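Local coordinates for protein serine-pyruvate aminotransferase (AgxT) (Sulfolobus solfataricus, PDB 3ZRQ) that probably transfers amino groups from serine to pyruvate and from alanine to glyoxylate, using pyridoxal 5'-phosphate as its cofactor, at residues A[3-8]-A[322-327]; A[26-31]-A[238-243]; A[160-165]-A[181-186]. One frame throughout, in Å; residues are numbered along the deposited sequence.

Interaction 1 (A[3-8]-A[322-327]); sequences KLLLHV and GVEFAP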
# COMPACT_ATOMS: atom_id res chain seq x y z
N LYS A 3 5.61 5.53 17.02
CA LYS A 3 6.19 6.88 16.98
C LYS A 3 5.39 7.97 16.26
O LYS A 3 5.01 7.81 15.11
CB LYS A 3 7.64 6.83 16.44
CG LYS A 3 8.42 8.14 16.56
CD LYS A 3 8.45 8.97 15.26
CE LYS A 3 9.40 8.37 14.23
NZ LYS A 3 9.72 9.32 13.12
N LEU A 4 5.12 9.07 16.98
CA LEU A 4 4.49 10.28 16.44
C LEU A 4 5.52 11.23 15.84
O LEU A 4 6.57 11.47 16.44
CB LEU A 4 3.74 11.02 17.55
CG LEU A 4 2.22 10.86 17.64
CD1 LEU A 4 1.66 11.90 18.60
CD2 LEU A 4 1.56 10.98 16.27
N LEU A 5 5.22 11.78 14.66
CA LEU A 5 6.08 12.82 14.05
C LEU A 5 5.45 14.21 14.29
O LEU A 5 4.59 14.65 13.52
CB LEU A 5 6.38 12.55 12.56
CG LEU A 5 7.42 13.42 11.81
CD1 LEU A 5 8.86 13.28 12.38
CD2 LEU A 5 7.44 13.13 10.31
N LEU A 6 5.87 14.85 15.38
CA LEU A 6 5.48 16.23 15.71
C LEU A 6 6.66 17.17 15.46
O LEU A 6 7.15 17.88 16.36
CB LEU A 6 4.93 16.33 17.14
CG LEU A 6 3.63 15.57 17.48
CD1 LEU A 6 3.19 15.82 18.94
CD2 LEU A 6 2.45 15.80 16.47
N HIS A 7 7.10 17.12 14.20
CA HIS A 7 8.24 17.86 13.65
C HIS A 7 7.66 19.03 12.81
O HIS A 7 6.44 19.26 12.76
CB HIS A 7 9.08 16.90 12.77
CG HIS A 7 10.53 17.26 12.65
ND1 HIS A 7 10.98 18.29 11.85
CD2 HIS A 7 11.64 16.69 13.20
CE1 HIS A 7 12.30 18.36 11.94
NE2 HIS A 7 12.73 17.40 12.74
N VAL A 8 8.55 19.74 12.13
CA VAL A 8 8.17 20.93 11.37
C VAL A 8 7.78 20.68 9.90
O VAL A 8 7.55 21.63 9.15
CB VAL A 8 9.25 22.04 11.51
CG1 VAL A 8 9.38 22.43 12.98
CG2 VAL A 8 10.60 21.59 10.92
N GLY A 322 8.18 7.76 22.07
CA GLY A 322 7.27 7.65 20.93
C GLY A 322 6.81 8.95 20.27
O GLY A 322 5.73 9.00 19.66
N VAL A 323 7.62 10.00 20.40
CA VAL A 323 7.33 11.28 19.72
C VAL A 323 8.63 11.93 19.25
O VAL A 323 9.56 12.13 20.04
CB VAL A 323 6.53 12.29 20.62
CG1 VAL A 323 6.22 13.60 19.87
CG2 VAL A 323 5.24 11.66 21.12
N GLU A 324 8.70 12.24 17.95
CA GLU A 324 9.82 13.01 17.41
C GLU A 324 9.37 14.48 17.28
O GLU A 324 8.45 14.80 16.51
CB GLU A 324 10.27 12.43 16.06
CG GLU A 324 11.65 12.91 15.56
CD GLU A 324 11.96 12.46 14.12
OE1 GLU A 324 11.47 11.39 13.69
OE2 GLU A 324 12.70 13.19 13.42
N PHE A 325 9.99 15.35 18.09
CA PHE A 325 9.84 16.83 18.04
C PHE A 325 10.97 17.41 17.17
O PHE A 325 11.70 16.66 16.52
CB PHE A 325 9.96 17.42 19.46
CG PHE A 325 8.79 17.09 20.38
CD1 PHE A 325 7.50 17.50 20.08
CD2 PHE A 325 9.00 16.42 21.57
CE1 PHE A 325 6.42 17.22 20.93
CE2 PHE A 325 7.95 16.13 22.44
CZ PHE A 325 6.66 16.53 22.12
N ALA A 326 11.16 18.73 17.17
CA ALA A 326 12.24 19.34 16.37
C ALA A 326 13.25 20.12 17.22
O ALA A 326 12.90 20.64 18.26
CB ALA A 326 11.67 20.25 15.28
N PRO A 327 14.52 20.21 16.75
CA PRO A 327 15.50 20.98 17.52
C PRO A 327 15.25 22.48 17.43
O PRO A 327 14.59 22.96 16.50
CB PRO A 327 16.83 20.61 16.85
CG PRO A 327 16.47 20.31 15.46
CD PRO A 327 15.13 19.62 15.54

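Interaction 2 (A[26-31]-A[238-243]); sequences VGFTSK and AAYFAT. With PMP (4'-deoxy-4'-aminopyridoxal-5'-phosphate), chain D.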
# COMPACT_ATOMS: atom_id res chain seq x y z
N VAL A 26 1.42 5.30 -13.92
CA VAL A 26 1.00 6.69 -14.16
C VAL A 26 2.23 7.56 -14.46
O VAL A 26 3.27 7.42 -13.80
CB VAL A 26 0.21 7.23 -12.92
CG1 VAL A 26 -0.06 8.74 -13.00
CG2 VAL A 26 -1.10 6.47 -12.76
N GLY A 27 2.13 8.40 -15.49
CA GLY A 27 3.19 9.37 -15.85
C GLY A 27 2.60 10.75 -16.08
O GLY A 27 1.40 10.96 -15.87
N PHE A 28 3.41 11.71 -16.54
CA PHE A 28 2.98 13.13 -16.63
C PHE A 28 1.91 13.45 -17.68
O PHE A 28 1.22 14.48 -17.58
CB PHE A 28 4.18 14.08 -16.77
CG PHE A 28 5.11 13.73 -17.91
CD1 PHE A 28 6.19 12.88 -17.70
CD2 PHE A 28 4.91 14.27 -19.18
CE1 PHE A 28 7.05 12.56 -18.75
CE2 PHE A 28 5.77 13.96 -20.22
CZ PHE A 28 6.83 13.10 -20.02
N THR A 29 1.77 12.57 -18.67
CA THR A 29 0.71 12.69 -19.67
C THR A 29 -0.54 11.90 -19.30
O THR A 29 -1.60 12.13 -19.88
CB THR A 29 1.18 12.22 -21.07
OG1 THR A 29 1.31 10.79 -21.08
CG2 THR A 29 2.53 12.83 -21.43
N SER A 30 -0.41 10.97 -18.35
CA SER A 30 -1.54 10.10 -17.96
C SER A 30 -2.72 10.90 -17.45
O SER A 30 -2.55 11.93 -16.79
CB SER A 30 -1.13 9.05 -16.91
OG SER A 30 -0.03 8.27 -17.35
N LYS A 31 -3.91 10.43 -17.81
CA LYS A 31 -5.18 11.02 -17.40
C LYS A 31 -5.30 11.19 -15.88
O LYS A 31 -5.85 12.19 -15.41
CB LYS A 31 -6.33 10.16 -17.94
CG LYS A 31 -7.74 10.74 -17.75
CD LYS A 31 -8.82 9.88 -18.46
CE LYS A 31 -9.06 10.35 -19.90
NZ LYS A 31 -9.95 9.43 -20.68
N ALA A 238 -2.45 17.68 -21.22
CA ALA A 238 -1.12 17.44 -20.71
C ALA A 238 -0.14 18.33 -21.47
O ALA A 238 -0.32 18.57 -22.66
CB ALA A 238 -0.75 15.97 -20.87
N ALA A 239 0.87 18.83 -20.78
CA ALA A 239 1.92 19.62 -21.42
C ALA A 239 3.20 19.31 -20.66
O ALA A 239 3.14 18.91 -19.50
CB ALA A 239 1.59 21.09 -21.38
N TYR A 240 4.35 19.45 -21.32
CA TYR A 240 5.61 19.07 -20.71
C TYR A 240 6.59 20.22 -20.65
O TYR A 240 6.95 20.81 -21.67
CB TYR A 240 6.24 17.86 -21.43
CG TYR A 240 7.63 17.55 -20.95
CD1 TYR A 240 7.84 16.86 -19.74
CD2 TYR A 240 8.74 17.96 -21.68
CE1 TYR A 240 9.14 16.59 -19.30
CE2 TYR A 240 10.04 17.70 -21.23
CZ TYR A 240 10.23 17.02 -20.05
OH TYR A 240 11.51 16.77 -19.65
N PHE A 241 7.06 20.55 -19.44
CA PHE A 241 8.24 21.39 -19.34
C PHE A 241 9.39 20.52 -18.84
O PHE A 241 10.41 20.36 -19.51
CB PHE A 241 8.04 22.60 -18.41
CG PHE A 241 9.37 23.27 -18.05
CD1 PHE A 241 10.25 23.66 -19.06
CD2 PHE A 241 9.74 23.47 -16.72
CE1 PHE A 241 11.49 24.24 -18.77
CE2 PHE A 241 10.99 24.05 -16.39
CZ PHE A 241 11.87 24.44 -17.41
N ALA A 242 9.23 20.02 -17.62
CA ALA A 242 10.25 19.14 -17.01
C ALA A 242 9.45 18.17 -16.16
O ALA A 242 8.32 18.50 -15.75
CB ALA A 242 11.22 19.97 -16.16
N THR A 243 9.95 16.96 -15.94
CA THR A 243 9.13 15.95 -15.24
C THR A 243 8.81 16.39 -13.79
O THR A 243 9.74 16.66 -13.05
CB THR A 243 9.83 14.60 -15.22
OG1 THR A 243 10.08 14.21 -16.58
CG2 THR A 243 8.94 13.52 -14.52
N1 PMP D . 17.70 14.57 -20.45
C2 PMP D . 17.06 13.60 -21.19
C2A PMP D . 17.94 12.75 -22.08
C3 PMP D . 15.72 13.29 -20.92
O3 PMP D . 15.09 12.18 -21.45
C4 PMP D . 14.99 14.15 -20.08
C4A PMP D . 13.51 14.01 -19.92
N4A PMP D . 13.08 12.64 -20.00
C5 PMP D . 15.64 15.19 -19.43
C6 PMP D . 16.99 15.42 -19.65
C5A PMP D . 14.86 16.11 -18.49
O4P PMP D . 14.58 15.37 -17.32
P PMP D . 13.39 15.79 -16.35
O1P PMP D . 12.10 15.80 -17.14
O2P PMP D . 13.69 17.18 -15.84
O3P PMP D . 13.40 14.75 -15.23

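Interaction 3 (A[160-165]-A[181-186]); sequences IVVDGV and DVYLTA. With PMP (4'-deoxy-4'-aminopyridoxal-5'-phosphate), chain C.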
# COMPACT_ATOMS: atom_id res chain seq x y z
N ILE A 160 3.91 42.32 -3.30
CA ILE A 160 4.00 41.77 -1.95
C ILE A 160 3.96 40.23 -2.00
O ILE A 160 3.05 39.67 -2.57
CB ILE A 160 2.88 42.29 -1.02
CG1 ILE A 160 2.96 43.82 -0.86
CG2 ILE A 160 2.98 41.65 0.38
CD1 ILE A 160 1.74 44.37 -0.12
N VAL A 161 4.98 39.60 -1.43
CA VAL A 161 5.03 38.15 -1.36
C VAL A 161 5.04 37.68 0.10
O VAL A 161 5.70 38.30 0.98
CB VAL A 161 6.22 37.54 -2.16
CG1 VAL A 161 6.33 38.17 -3.57
CG2 VAL A 161 7.54 37.65 -1.42
N VAL A 162 4.29 36.60 0.36
CA VAL A 162 4.24 36.03 1.71
C VAL A 162 4.65 34.56 1.67
O VAL A 162 4.09 33.77 0.89
CB VAL A 162 2.83 36.14 2.34
CG1 VAL A 162 2.81 35.53 3.76
CG2 VAL A 162 2.36 37.61 2.35
N ASP A 163 5.66 34.24 2.46
CA ASP A 163 6.04 32.86 2.70
C ASP A 163 5.05 32.29 3.74
O ASP A 163 5.14 32.60 4.95
CB ASP A 163 7.50 32.81 3.16
CG ASP A 163 7.89 31.49 3.77
OD1 ASP A 163 7.07 30.54 3.81
OD2 ASP A 163 9.05 31.40 4.25
N GLY A 164 4.07 31.53 3.22
CA GLY A 164 3.12 30.75 4.03
C GLY A 164 3.43 29.26 4.17
O GLY A 164 2.53 28.44 4.38
N VAL A 165 4.72 28.90 4.09
CA VAL A 165 5.15 27.49 4.25
C VAL A 165 4.64 26.83 5.56
O VAL A 165 4.17 25.67 5.51
CB VAL A 165 6.69 27.33 4.10
CG1 VAL A 165 7.14 25.96 4.52
CG2 VAL A 165 7.13 27.62 2.61
N ASP A 181 0.45 39.47 -3.89
CA ASP A 181 0.82 39.14 -5.26
C ASP A 181 1.37 37.74 -5.45
O ASP A 181 1.12 37.12 -6.48
CB ASP A 181 1.77 40.21 -5.83
CG ASP A 181 1.10 41.57 -5.86
OD1 ASP A 181 0.15 41.73 -6.67
OD2 ASP A 181 1.47 42.42 -5.03
N VAL A 182 2.13 37.27 -4.47
CA VAL A 182 2.56 35.86 -4.40
C VAL A 182 2.35 35.35 -2.98
O VAL A 182 2.96 35.86 -2.04
CB VAL A 182 4.05 35.66 -4.81
CG1 VAL A 182 4.45 34.20 -4.73
CG2 VAL A 182 4.31 36.19 -6.22
N TYR A 183 1.49 34.35 -2.83
CA TYR A 183 1.38 33.64 -1.54
C TYR A 183 1.90 32.24 -1.83
O TYR A 183 1.44 31.59 -2.78
CB TYR A 183 -0.08 33.59 -1.05
CG TYR A 183 -0.24 33.86 0.44
CD1 TYR A 183 0.32 33.01 1.40
CD2 TYR A 183 -0.91 34.99 0.88
CE1 TYR A 183 0.19 33.27 2.76
CE2 TYR A 183 -1.06 35.28 2.24
CZ TYR A 183 -0.50 34.41 3.18
OH TYR A 183 -0.62 34.69 4.52
N LEU A 184 2.87 31.78 -1.05
CA LEU A 184 3.45 30.47 -1.34
C LEU A 184 3.45 29.54 -0.12
O LEU A 184 3.31 29.99 1.04
CB LEU A 184 4.88 30.61 -1.93
CG LEU A 184 5.95 31.26 -1.03
CD1 LEU A 184 6.68 30.18 -0.20
CD2 LEU A 184 6.97 32.01 -1.93
N THR A 185 3.59 28.24 -0.38
CA THR A 185 3.68 27.24 0.68
C THR A 185 4.41 26.00 0.14
O THR A 185 4.97 26.03 -1.00
CB THR A 185 2.26 26.94 1.34
OG1 THR A 185 2.39 26.12 2.53
CG2 THR A 185 1.29 26.27 0.38
N ALA A 186 4.47 24.95 0.95
CA ALA A 186 5.06 23.69 0.55
C ALA A 186 4.02 22.60 0.78
O ALA A 186 2.98 22.84 1.44
CB ALA A 186 6.34 23.41 1.33
N1 PMP C . 9.88 28.96 4.92
C2 PMP C . 9.59 28.47 6.16
C2A PMP C . 8.77 29.34 7.07
C3 PMP C . 9.91 27.15 6.51
O3 PMP C . 9.47 26.65 7.69
C4 PMP C . 10.69 26.41 5.61
C4A PMP C . 11.36 25.12 6.02
N4A PMP C . 10.42 24.23 6.56
C5 PMP C . 11.00 26.95 4.35
C6 PMP C . 10.60 28.23 4.02
C5A PMP C . 11.76 26.17 3.28
O4P PMP C . 10.93 25.09 2.86
P PMP C . 11.60 23.78 2.22
O1P PMP C . 12.46 23.09 3.27
O2P PMP C . 12.45 24.19 1.03
O3P PMP C . 10.44 22.92 1.79

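Interaction 1 (A[3-8]-A[322-327])
Leu6 pushes its CD1 methyl into the notch between Val323 and Phe325, 3.9 Å from Val323 CG1 and 4.0 Å from Phe325 CE1. Its CG stands opposite the carbonyl carbon (chi1 -64°), which swings the branched end over this gap, and leucine is compact enough to enter it. Leu4 adds its CB against Val323 CG2; helix 346-363 covers Leu4, Leu6 and Val323, and helix 311-320 lies against Phe325. The other face carries Leu5 and Glu324 side by side, with Leu5 CD1 3.5 Å from Glu324 OE1. There the bent chain of Lys3, poorly ordered and so less certain, reaches across and NZ forms a 2.8 Å salt bridge to Glu324 OE1; this NZ also bonds Asn25 O of the second subunit, and Ser30 of that subunit binds OE1. The small methyl of Ala326 rests on the flat face of the His7 imidazole, its CB 3.9 Å from the ring centroid in a CH-pi contact, while Val8 CG1 leans on the same methyl. Between the two faces, Leu4 N bonds Gly322 O and Glu324 N bonds Leu4 O, each at 2.7 Å; a weak bond from Leu6 N to Glu324 O follows. Gly322, at positive phi, closes helix 311-320 in a Schellman motif before the strand. The N-terminal segment thus adds an outer parallel strand to a small mixed sheet, consistent with the small domain of fold type I aminotransferases.

Interaction 2 (A[26-31]-A[238-243])
Phe28 and Tyr240 meet in neither a stack nor an edge-to-face pair: their planes stand 37° apart with centroids separated by 5.1 Å, and Tyr240 CD1 lies 3.6 Å from Phe28 CE2, over the phenylalanine face but toward its rim. Phe28 sits in a type I turn running from Gly27 to Ser30, which Ser30 OG tightens by accepting a bond from Gly27 N. Its CG lies between the backbone N and the carbonyl carbon (chi1 53°), a torsion that directs the ring out of the turn toward Tyr240 and Thr243. His7 of the second subunit meets the same phenyl ring edge-to-face. A lesser apolar contact joins the loops at Ala238, whose small CB approaches Thr29 CA to 3.8 Å.

The far end of Tyr240 does polar work. Its OH donates to O1P of the bound PMP at 2.8 Å, and this oxygen lies near the plane of the tyrosine ring, at its edge. Thr243 supplies two more donors: its OG1 is turned beside its own backbone N (chi1 -59°), letting hydroxyl and amide converge on O1P at 2.6 and 2.7 Å. A phenylalanine in place of Tyr240 would probably leave O1P with one donor fewer and the phosphate less firmly fixed. Thr64, Thr138, Gln188 and Gly63 of the second subunit also bind this PMP. Three donors gathered on one oxygen would be expected to stabilise the negative charge of the phosphate, and this cofactor site is built from two chains.

Interaction 3 (A[160-165]-A[181-186])
The large-domain sheet of this fold type I aminotransferase meets its cofactor where strand 157-163, lying parallel beside strand 182-186, ends at Asp163. CG of Asp163 lies anti to its N (chi1 165°), carrying OD2 to 2.7 Å from PMP N1, the place of the pyridine-facing aspartate in this family. Val165 sets its CG1 against a face of the pyridine ring, 3.6 Å from C3; a branched aliphatic residue suits this flat surface. At the start of the pair, Ile160 O takes bonds from both Asp181 N and Val182 N, while Asp181 OD2 uses its anti lone pair for Ile160 N. The same carboxylate also binds Arg154, and through OD1 Ser203. Further along, Leu184 N meets Val162 O almost in line with the carbonyl bond. Val162 and Tyr183 lie side by side, with Val162 CB centred over the phenol face, 3.8 Å from its centroid, and Gly164 CA at the ring edge. Glycine suits this place, where the chain passes close by the ring. On the opposite face Val161 and Val182 lie side by side, near Trp92 and Leu73. In an Asx turn, Asp163 holds its carboxylate in place as OD1 accepts Val165 N at 2.9 Å.

How the interactions relate
Two of the contacts take part in cofactor sites, and the third lies beside one. Interaction 3 supplies Asp163 and Val165 to the site in its own subunit, and interaction 1, 25 Å away between centres but about 6 Å between nearest atoms, borders the same region through Val8, close to Thr138. Interaction 2, whose centre is 26 Å from that of interaction 3, instead serves a second PMP, lending Tyr240 and Thr243 to the site of the partner subunit. Within one chain, interactions 1 and 2 are about 23 Å apart at their nearest atoms, yet across the interface with the second subunit they touch: the 26-31 loop of one subunit packs on Lys3, His7 and Glu324 of the other.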